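Local coordinates for putative lipoprotein (Campylobacter jejuni subsp. jejuni, PDB 4GIO), which is of unknown function but is a putative bacterial lipoprotein whose domain adopts a variant of the immunoglobulin fold, at residues D51-K61 with R95-K106. Numbering follows the deposited sequence.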
loop_
_atom_site.group_PDB
_atom_site.type_symbol
_atom_site.label_atom_id
_atom_site.label_comp_id
_atom_site.label_asym_id
_atom_site.label_seq_id
_atom_site.Cartn_x
_atom_site.Cartn_y
_atom_site.Cartn_z
ATOM N N ASP A 51 1.242 -8.251 13.146
ATOM C CA ASP A 51 0.050 -8.338 12.339
ATOM C C ASP A 51 -0.366 -6.876 12.117
ATOM O O ASP A 51 -0.480 -6.088 13.057
ATOM C CB ASP A 51 -1.085 -9.132 13.001
ATOM C CG ASP A 51 -0.838 -10.656 12.991
ATOM O OD1 ASP A 51 -0.396 -11.229 11.958
ATOM O OD2 ASP A 51 -1.013 -11.266 14.053
ATOM N N VAL A 52 -0.561 -6.544 10.858
ATOM C CA VAL A 52 -1.048 -5.231 10.514
ATOM C C VAL A 52 -2.280 -5.250 9.655
ATOM O O VAL A 52 -2.659 -6.288 9.079
ATOM C CB VAL A 52 0.057 -4.406 9.809
ATOM C CG1 VAL A 52 1.260 -4.395 10.697
ATOM C CG2 VAL A 52 0.359 -4.993 8.423
ATOM N N ILE A 53 -2.927 -4.082 9.586
ATOM C CA ILE A 53 -4.133 -3.948 8.770
ATOM C C ILE A 53 -3.887 -2.796 7.818
ATOM O O ILE A 53 -3.503 -1.740 8.255
ATOM C CB ILE A 53 -5.402 -3.711 9.635
ATOM C CG1 ILE A 53 -5.847 -5.039 10.298
ATOM C CG2 ILE A 53 -6.540 -3.095 8.775
ATOM C CD1 ILE A 53 -6.719 -4.800 11.542
ATOM N N TYR A 54 -4.049 -3.015 6.513
ATOM C CA TYR A 54 -3.813 -1.929 5.530
ATOM C C TYR A 54 -5.061 -1.523 4.704
ATOM O O TYR A 54 -6.021 -2.324 4.559
ATOM C CB TYR A 54 -2.662 -2.286 4.625
ATOM C CG TYR A 54 -2.897 -3.367 3.651
ATOM C CD1 TYR A 54 -3.464 -3.103 2.421
ATOM C CD2 TYR A 54 -2.543 -4.713 3.953
ATOM C CE1 TYR A 54 -3.670 -4.156 1.487
ATOM C CE2 TYR A 54 -2.696 -5.747 3.032
ATOM C CZ TYR A 54 -3.265 -5.464 1.811
ATOM O OH TYR A 54 -3.484 -6.432 0.917
ATOM N N LYS A 55 -5.023 -0.292 4.169
ATOM C CA LYS A 55 -6.112 0.194 3.343
ATOM C C LYS A 55 -5.556 0.968 2.170
ATOM O O LYS A 55 -4.723 1.823 2.365
ATOM C CB LYS A 55 -7.017 1.116 4.156
ATOM C CG LYS A 55 -8.310 1.534 3.353
ATOM C CD LYS A 55 -9.320 0.405 3.232
ATOM C CE LYS A 55 -10.684 0.929 2.718
ATOM N NZ LYS A 55 -10.676 1.044 1.254
ATOM N N VAL A 56 -6.049 0.723 0.963
ATOM C CA VAL A 56 -5.574 1.387 -0.256
ATOM C C VAL A 56 -6.601 2.401 -0.777
ATOM O O VAL A 56 -7.787 2.073 -0.852
ATOM C CB VAL A 56 -5.329 0.374 -1.369
ATOM C CG1 VAL A 56 -4.726 1.121 -2.616
ATOM C CG2 VAL A 56 -4.347 -0.729 -0.855
ATOM N N ASP A 57 -6.144 3.617 -1.060
ATOM C CA ASP A 57 -6.927 4.581 -1.900
ATOM C C ASP A 57 -6.194 4.734 -3.243
ATOM O O ASP A 57 -4.962 4.827 -3.252
ATOM C CB ASP A 57 -6.999 5.962 -1.251
ATOM C CG ASP A 57 -8.060 6.044 -0.163
ATOM O OD1 ASP A 57 -9.199 5.514 -0.386
ATOM O OD2 ASP A 57 -7.729 6.607 0.919
ATOM N N TRP A 58 -6.918 4.687 -4.354
ATOM C CA TRP A 58 -6.301 4.988 -5.675
ATOM C C TRP A 58 -6.523 6.408 -5.977
ATOM O O TRP A 58 -7.584 6.891 -5.727
ATOM C CB TRP A 58 -6.986 4.147 -6.756
ATOM C CG TRP A 58 -6.739 2.622 -6.449
ATOM C CD1 TRP A 58 -7.643 1.721 -5.975
ATOM C CD2 TRP A 58 -5.524 1.915 -6.641
ATOM N NE1 TRP A 58 -7.057 0.472 -5.813
ATOM C CE2 TRP A 58 -5.769 0.543 -6.259
ATOM C CE3 TRP A 58 -4.267 2.276 -7.120
ATOM C CZ2 TRP A 58 -4.786 -0.428 -6.307
ATOM C CZ3 TRP A 58 -3.265 1.290 -7.173
ATOM C CH2 TRP A 58 -3.558 -0.064 -6.818
ATOM N N LEU A 59 -5.513 7.073 -6.517
ATOM C CA LEU A 59 -5.555 8.509 -6.821
ATOM C C LEU A 59 -5.494 8.751 -8.344
ATOM O O LEU A 59 -4.740 8.036 -9.054
ATOM C CB LEU A 59 -4.370 9.221 -6.180
ATOM C CG LEU A 59 -4.183 9.046 -4.640
ATOM C CD1 LEU A 59 -2.998 9.878 -4.166
ATOM C CD2 LEU A 59 -5.502 9.343 -3.929
ATOM N N ASP A 60 -6.200 9.808 -8.826
ATOM C CA ASP A 60 -6.173 10.097 -10.218
ATOM C C ASP A 60 -4.971 10.998 -10.556
ATOM O O ASP A 60 -4.112 11.325 -9.688
ATOM C CB ASP A 60 -7.563 10.652 -10.704
ATOM C CG ASP A 60 -7.885 12.068 -10.133
ATOM O OD1 ASP A 60 -6.994 12.741 -9.545
ATOM O OD2 ASP A 60 -9.040 12.532 -10.337
ATOM N N LYS A 61 -4.886 11.419 -11.835
ATOM C CA LYS A 61 -3.814 12.347 -12.291
ATOM C C LYS A 61 -3.707 13.661 -11.487
ATOM O O LYS A 61 -2.641 14.268 -11.442
ATOM C CB LYS A 61 -3.984 12.676 -13.818
ATOM C CG LYS A 61 -5.410 13.070 -14.177
ATOM C CD LYS A 61 -5.544 13.670 -15.559
ATOM C CE LYS A 61 -6.487 14.884 -15.485
ATOM N NZ LYS A 61 -5.800 16.149 -14.925
ATOM N N ARG A 95 -7.761 5.152 -14.823
ATOM C CA ARG A 95 -7.586 6.505 -14.313
ATOM C C ARG A 95 -6.669 6.595 -13.098
ATOM O O ARG A 95 -6.150 7.698 -12.784
ATOM C CB ARG A 95 -8.934 7.105 -13.921
ATOM C CG ARG A 95 -9.821 7.517 -15.083
ATOM C CD ARG A 95 -11.187 7.917 -14.566
ATOM N NE ARG A 95 -11.850 6.759 -13.938
ATOM C CZ ARG A 95 -12.800 6.854 -13.007
ATOM N NH1 ARG A 95 -13.250 8.049 -12.594
ATOM N NH2 ARG A 95 -13.319 5.754 -12.487
ATOM N N ALA A 96 -6.379 5.458 -12.439
ATOM C CA ALA A 96 -5.429 5.460 -11.293
ATOM C C ALA A 96 -4.008 5.789 -11.770
ATOM O O ALA A 96 -3.450 5.075 -12.648
ATOM C CB ALA A 96 -5.500 4.080 -10.574
ATOM N N ASN A 97 -3.401 6.826 -11.199
ATOM C CA ASN A 97 -2.000 7.207 -11.537
ATOM C C ASN A 97 -1.116 7.290 -10.300
ATOM O O ASN A 97 0.083 7.453 -10.407
ATOM C CB ASN A 97 -1.932 8.579 -12.257
ATOM C CG ASN A 97 -2.458 8.521 -13.754
ATOM O OD1 ASN A 97 -2.855 9.572 -14.300
ATOM N ND2 ASN A 97 -2.553 7.306 -14.358
ATOM N N ASP A 98 -1.723 7.228 -9.115
ATOM C CA ASP A 98 -0.957 7.186 -7.881
ATOM C C ASP A 98 -1.819 6.452 -6.821
ATOM O O ASP A 98 -2.927 5.986 -7.120
ATOM C CB ASP A 98 -0.615 8.627 -7.476
ATOM C CG ASP A 98 0.533 8.703 -6.401
ATOM O OD1 ASP A 98 1.156 7.640 -6.042
ATOM O OD2 ASP A 98 0.731 9.851 -5.872
ATOM N N PHE A 99 -1.333 6.333 -5.600
ATOM C CA PHE A 99 -2.066 5.572 -4.565
ATOM C C PHE A 99 -1.707 6.160 -3.183
ATOM O O PHE A 99 -0.758 6.896 -3.049
ATOM C CB PHE A 99 -1.654 4.083 -4.607
ATOM C CG PHE A 99 -0.211 3.826 -4.092
ATOM C CD1 PHE A 99 0.884 4.031 -4.922
ATOM C CD2 PHE A 99 0.030 3.370 -2.786
ATOM C CE1 PHE A 99 2.213 3.799 -4.505
ATOM C CE2 PHE A 99 1.383 3.105 -2.330
ATOM C CZ PHE A 99 2.468 3.342 -3.182
ATOM N N ARG A 100 -2.508 5.829 -2.196
ATOM C CA ARG A 100 -2.212 6.128 -0.787
ATOM C C ARG A 100 -2.449 4.847 0.003
ATOM O O ARG A 100 -3.421 4.163 -0.224
ATOM C CB ARG A 100 -3.119 7.211 -0.276
ATOM C CG ARG A 100 -2.733 7.781 1.074
ATOM C CD ARG A 100 -3.606 9.049 1.437
ATOM N NE ARG A 100 -3.016 10.193 0.714
ATOM C CZ ARG A 100 -3.639 10.957 -0.183
ATOM N NH1 ARG A 100 -4.930 10.812 -0.435
ATOM N NH2 ARG A 100 -2.939 11.904 -0.800
ATOM N N LEU A 101 -1.531 4.514 0.911
ATOM C CA LEU A 101 -1.603 3.272 1.638
ATOM C C LEU A 101 -1.603 3.567 3.133
ATOM O O LEU A 101 -0.652 4.141 3.626
ATOM C CB LEU A 101 -0.444 2.334 1.260
ATOM C CG LEU A 101 -0.299 1.038 2.079
ATOM C CD1 LEU A 101 -1.516 0.088 1.882
ATOM C CD2 LEU A 101 0.976 0.261 1.669
ATOM N N GLU A 102 -2.656 3.190 3.838
ATOM C CA GLU A 102 -2.609 3.323 5.294
ATOM C C GLU A 102 -2.236 1.967 5.938
ATOM O O GLU A 102 -2.719 0.949 5.503
ATOM C CB GLU A 102 -4.002 3.711 5.820
ATOM C CG GLU A 102 -4.462 5.041 5.330
ATOM C CD GLU A 102 -5.911 5.337 5.772
ATOM O OE1 GLU A 102 -6.475 4.529 6.511
ATOM O OE2 GLU A 102 -6.466 6.391 5.435
ATOM N N ILE A 103 -1.396 1.972 6.945
ATOM C CA ILE A 103 -1.045 0.773 7.678
ATOM C C ILE A 103 -1.107 1.031 9.179
ATOM O O ILE A 103 -0.575 1.972 9.665
ATOM C CB ILE A 103 0.371 0.230 7.329
ATOM C CG1 ILE A 103 0.592 0.182 5.852
ATOM C CG2 ILE A 103 0.610 -1.167 7.902
ATOM C CD1 ILE A 103 1.938 -0.140 5.473
ATOM N N LYS A 104 -1.805 0.163 9.868
ATOM C CA LYS A 104 -1.882 0.279 11.344
ATOM C C LYS A 104 -1.651 -1.093 11.947
ATOM O O LYS A 104 -1.823 -2.089 11.254
ATOM C CB LYS A 104 -3.255 0.753 11.760
ATOM C CG LYS A 104 -4.417 -0.114 11.216
ATOM C CD LYS A 104 -5.774 0.292 11.838
ATOM C CE LYS A 104 -6.991 -0.442 11.154
ATOM N NZ LYS A 104 -8.271 0.361 11.297
ATOM N N ALA A 105 -1.358 -1.124 13.256
ATOM C CA ALA A 105 -1.175 -2.399 13.979
ATOM C C ALA A 105 -2.544 -3.017 14.199
ATOM O O ALA A 105 -3.505 -2.296 14.433
ATOM C CB ALA A 105 -0.448 -2.143 15.337
ATOM N N LYS A 106 -2.659 -4.332 14.073
ATOM C CA LYS A 106 -3.942 -5.057 14.276
ATOM C C LYS A 106 -4.446 -4.794 15.685
ATOM O O LYS A 106 -3.654 -4.971 16.615
ATOM C CB LYS A 106 -3.711 -6.548 14.006
ATOM C CG LYS A 106 -4.658 -7.628 14.688
ATOM C CD LYS A 106 -5.962 -7.898 13.906
ATOM C CE LYS A 106 -5.762 -8.677 12.582
ATOM N NZ LYS A 106 -6.815 -8.358 11.503
HETATM O O HOH W 1 -5.502 7.536 3.283
HETATM O O HOH W 2 -6.822 9.011 1.100
HETATM O O HOH W 3 -6.458 10.072 -13.879
#
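Ile-53 and Lys-104, Lys-55 and Glu-102, and Asp-57 and Arg-100 exchange paired backbone hydrogen bonds, a regular antiparallel register of the kind that joins strands distant in sequence within one sheet. The regularity ends where a classic beta bulge sets two residues, Asn-97 and Asp-98, opposite Leu-59. Leu-59 O takes two N-H groups there: Asn-97 N at 2.8 Å lies nearly along the C=O axis, Asp-98 N at 3.1 Å is tilted 33° from the carbonyl plane.

Apolar contacts fill the face bearing Tyr-54, Val-56, Trp-58, Phe-99, Leu-101 and Ile-103. The CD1 branch of Leu-101 reaches across to Tyr-54 CD1 (3.8 Å) and Val-56 CG2 (4.0 Å), while Trp-58 CE3 lies 4.1 Å from Phe-99 CB. In this variant immunoglobulin fold, that face packs on the second sheet: Phe-99 stacks with Phe-40, and Leu-101 meets Val-42.

The opposite face, with Ile-53, Lys-55, Asp-57, Leu-59, Arg-100, Glu-102 and Lys-104, mixes charged and aliphatic side chains. With CG anti to the backbone N (chi1 -169°) and a bend at chi3, Arg-100 brings one face of its guanidinium over Leu-59 CD1. A water at the guanidinium edge accepts from Arg-100 NH1 (3.0 Å) and donates to Asp-57 OD2 (2.6 Å), bridging two charges that do not touch. Farther along, the extended Lys-104 crosses Ile-53, its CE 3.6 Å from Ile-53 CG2.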